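Local coordinates for protein exonuclease (Laribacter hongkongensis, PDB 3SYY) that probably digests double-stranded DNA from 5' to 3' as a magnesium-binding alkaline exonuclease of the lambda-exonuclease-like PD-(D/E)XK family, at residues R72-I77 / V153-R158. Residues are numbered along the deposited sequence; the frame is centred on the assembly and turned at random.
Sequences RARYII and VSYDDR
Arg-74 reaches across from the helix 59-79 to the ring of Tyr-155, the last residue of the strand 149-155. CB already lies 4.1 Å from Tyr-155 CE1, and CG, placed anti to the backbone N (chi1 -179°), comes to 4.0 Å from the same carbon. The chain then bends at chi2, and CD and NE arch away from the ring, NE to 5.0 Å from Tyr-155 CE1. The turn about the CD-NE bond (chi4 -93°) leads through CZ back toward the ring and returns NH1 to 3.8 Å from Tyr-155 CE1. NH1 arrives at the edge of the ring, near its plane, and the two flat groups stand 84° apart; this is van der Waals contact, without the stacking of a cation over a ring face. The polar tip is held elsewhere: NE forms a salt bridge with Glu-78, one turn further along the helix, and NH2 has a weak, long ion pair with Asp-161. Arginine suits this partly exposed place because its first two methylenes rest against one carbon of the ring while its charge stays among carboxylates. Tyr-155 also packs on Leu-67, His-70 and Ala-71 of the same helix.

One residue on, buried Tyr-75 sets CD1 3.6 Å from Val-153 CG2, a purely apolar touch. Tyrosine fits because its ring packs in the helix-sheet interface, also meeting Ile-111, Tyr-165 and Cys-167, while its hydroxyl hydrogen-bonds Asp-151. The branched, compact Val-153 suits an interior strand, where its backbone pairs with Glu-112 and Lys-114. Its side chain lies about 4 Å from that of Ile-113, which helps bind magnesium.

The helix is thus laid against the sheet of the nuclease core by van der Waals contacts, mostly between carbons, while a salt bridge to Glu-78 and a hydrogen bond to Asp-151 hold Arg-74 NE and the Tyr-75 hydroxyl.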
loop_
_atom_site.group_PDB
_atom_site.type_symbol
_atom_site.label_atom_id
_atom_site.label_comp_id
_atom_site.label_asym_id
_atom_site.label_seq_id
_atom_site.Cartn_x
_atom_site.Cartn_y
_atom_site.Cartn_z
ATOM N N ARG A 72 12.452 27.737 4.030
ATOM C CA ARG A 72 13.084 28.505 5.119
ATOM C C ARG A 72 13.574 29.855 4.535
ATOM O O ARG A 72 13.318 30.907 5.131
ATOM C CB ARG A 72 14.268 27.762 5.782
ATOM C CG ARG A 72 14.780 28.464 7.098
ATOM C CD ARG A 72 15.873 27.611 7.874
ATOM N NE ARG A 72 15.241 26.421 8.492
ATOM C CZ ARG A 72 15.255 25.176 7.992
ATOM N NH1 ARG A 72 15.906 24.886 6.860
ATOM N NH2 ARG A 72 14.614 24.201 8.624
ATOM N N ALA A 73 14.252 29.817 3.386
ATOM C CA ALA A 73 14.766 31.048 2.785
ATOM C C ALA A 73 13.613 31.952 2.399
ATOM O O ALA A 73 13.648 33.130 2.725
ATOM C CB ALA A 73 15.669 30.771 1.606
ATOM N N ARG A 74 12.587 31.416 1.743
ATOM C CA ARG A 74 11.419 32.201 1.372
ATOM C C ARG A 74 10.770 32.899 2.568
ATOM O O ARG A 74 10.299 34.060 2.461
ATOM C CB ARG A 74 10.380 31.351 0.622
ATOM C CG ARG A 74 9.130 32.128 0.169
ATOM C CD ARG A 74 9.451 33.155 -1.007
ATOM N NE ARG A 74 8.181 33.565 -1.613
ATOM C CZ ARG A 74 7.593 32.993 -2.675
ATOM N NH1 ARG A 74 8.183 32.016 -3.359
ATOM N NH2 ARG A 74 6.412 33.428 -3.084
ATOM N N TYR A 75 10.696 32.197 3.702
ATOM C CA TYR A 75 10.085 32.794 4.888
ATOM C C TYR A 75 10.888 34.034 5.317
ATOM O O TYR A 75 10.293 35.062 5.613
ATOM C CB TYR A 75 10.080 31.787 6.045
ATOM C CG TYR A 75 9.753 32.362 7.399
ATOM C CD1 TYR A 75 8.431 32.617 7.766
ATOM C CD2 TYR A 75 10.763 32.633 8.332
ATOM C CE1 TYR A 75 8.111 33.076 9.029
ATOM C CE2 TYR A 75 10.444 33.123 9.614
ATOM C CZ TYR A 75 9.126 33.339 9.948
ATOM O OH TYR A 75 8.733 33.803 11.188
ATOM N N ILE A 76 12.205 33.900 5.425
ATOM C CA ILE A 76 13.104 35.058 5.790
ATOM C C ILE A 76 12.982 36.195 4.738
ATOM O O ILE A 76 12.950 37.394 5.079
ATOM C CB ILE A 76 14.557 34.600 5.985
ATOM C CG1 ILE A 76 14.688 33.542 7.094
ATOM C CG2 ILE A 76 15.533 35.795 6.363
ATOM C CD1 ILE A 76 15.942 32.668 6.898
ATOM N N ILE A 77 12.874 35.839 3.466
ATOM C CA ILE A 77 12.633 36.865 2.417
ATOM C C ILE A 77 11.358 37.602 2.715
ATOM O O ILE A 77 11.348 38.855 2.717
ATOM C CB ILE A 77 12.575 36.246 1.016
ATOM C CG1 ILE A 77 13.959 35.734 0.652
ATOM C CG2 ILE A 77 12.077 37.253 -0.024
ATOM C CD1 ILE A 77 13.967 34.877 -0.616
ATOM N N VAL A 153 4.522 27.530 8.141
ATOM C CA VAL A 153 4.756 27.859 6.727
ATOM C C VAL A 153 4.408 26.605 5.922
ATOM O O VAL A 153 4.868 25.508 6.285
ATOM C CB VAL A 153 6.238 28.186 6.500
ATOM C CG1 VAL A 153 6.571 28.368 4.965
ATOM C CG2 VAL A 153 6.613 29.501 7.288
ATOM N N SER A 154 3.581 26.763 4.876
ATOM C CA SER A 154 3.456 25.735 3.826
ATOM C C SER A 154 4.039 26.301 2.514
ATOM O O SER A 154 3.811 27.492 2.191
ATOM C CB SER A 154 1.985 25.320 3.702
ATOM O OG SER A 154 1.762 24.308 2.727
ATOM N N TYR A 155 4.839 25.506 1.792
ATOM C CA TYR A 155 5.527 25.998 0.599
ATOM C C TYR A 155 5.499 24.975 -0.534
ATOM O O TYR A 155 5.854 23.788 -0.331
ATOM C CB TYR A 155 6.967 26.287 0.931
ATOM C CG TYR A 155 7.805 26.812 -0.189
ATOM C CD1 TYR A 155 7.653 28.132 -0.649
ATOM C CD2 TYR A 155 8.809 26.028 -0.753
ATOM C CE1 TYR A 155 8.453 28.607 -1.694
ATOM C CE2 TYR A 155 9.611 26.497 -1.780
ATOM C CZ TYR A 155 9.431 27.796 -2.233
ATOM O OH TYR A 155 10.229 28.213 -3.252
ATOM N N ASP A 156 5.126 25.448 -1.716
ATOM C CA ASP A 156 5.224 24.599 -2.905
ATOM C C ASP A 156 5.658 25.425 -4.105
ATOM O O ASP A 156 4.867 26.193 -4.642
ATOM C CB ASP A 156 3.863 23.952 -3.187
ATOM C CG ASP A 156 3.952 22.867 -4.295
ATOM O OD1 ASP A 156 4.993 22.744 -4.972
ATOM O OD2 ASP A 156 2.990 22.130 -4.434
ATOM N N ASP A 157 6.884 25.196 -4.546
ATOM C CA ASP A 157 7.423 25.923 -5.656
ATOM C C ASP A 157 6.881 25.508 -7.021
ATOM O O ASP A 157 7.241 26.124 -8.030
ATOM C CB ASP A 157 8.953 25.817 -5.642
ATOM C CG ASP A 157 9.443 24.422 -5.962
ATOM O OD1 ASP A 157 10.585 24.299 -6.364
ATOM O OD2 ASP A 157 8.706 23.429 -5.841
ATOM N N ARG A 158 6.033 24.484 -7.083
ATOM C CA ARG A 158 5.492 24.091 -8.411
ATOM C C ARG A 158 4.404 25.028 -8.888
ATOM O O ARG A 158 4.055 25.012 -10.070
ATOM C CB ARG A 158 4.955 22.657 -8.370
ATOM C CG ARG A 158 6.086 21.675 -8.120
ATOM C CD ARG A 158 5.570 20.275 -7.710
ATOM N NE ARG A 158 5.105 20.311 -6.332
ATOM C CZ ARG A 158 4.936 19.231 -5.571
ATOM N NH1 ARG A 158 5.238 18.021 -6.068
ATOM N NH2 ARG A 158 4.509 19.369 -4.313
#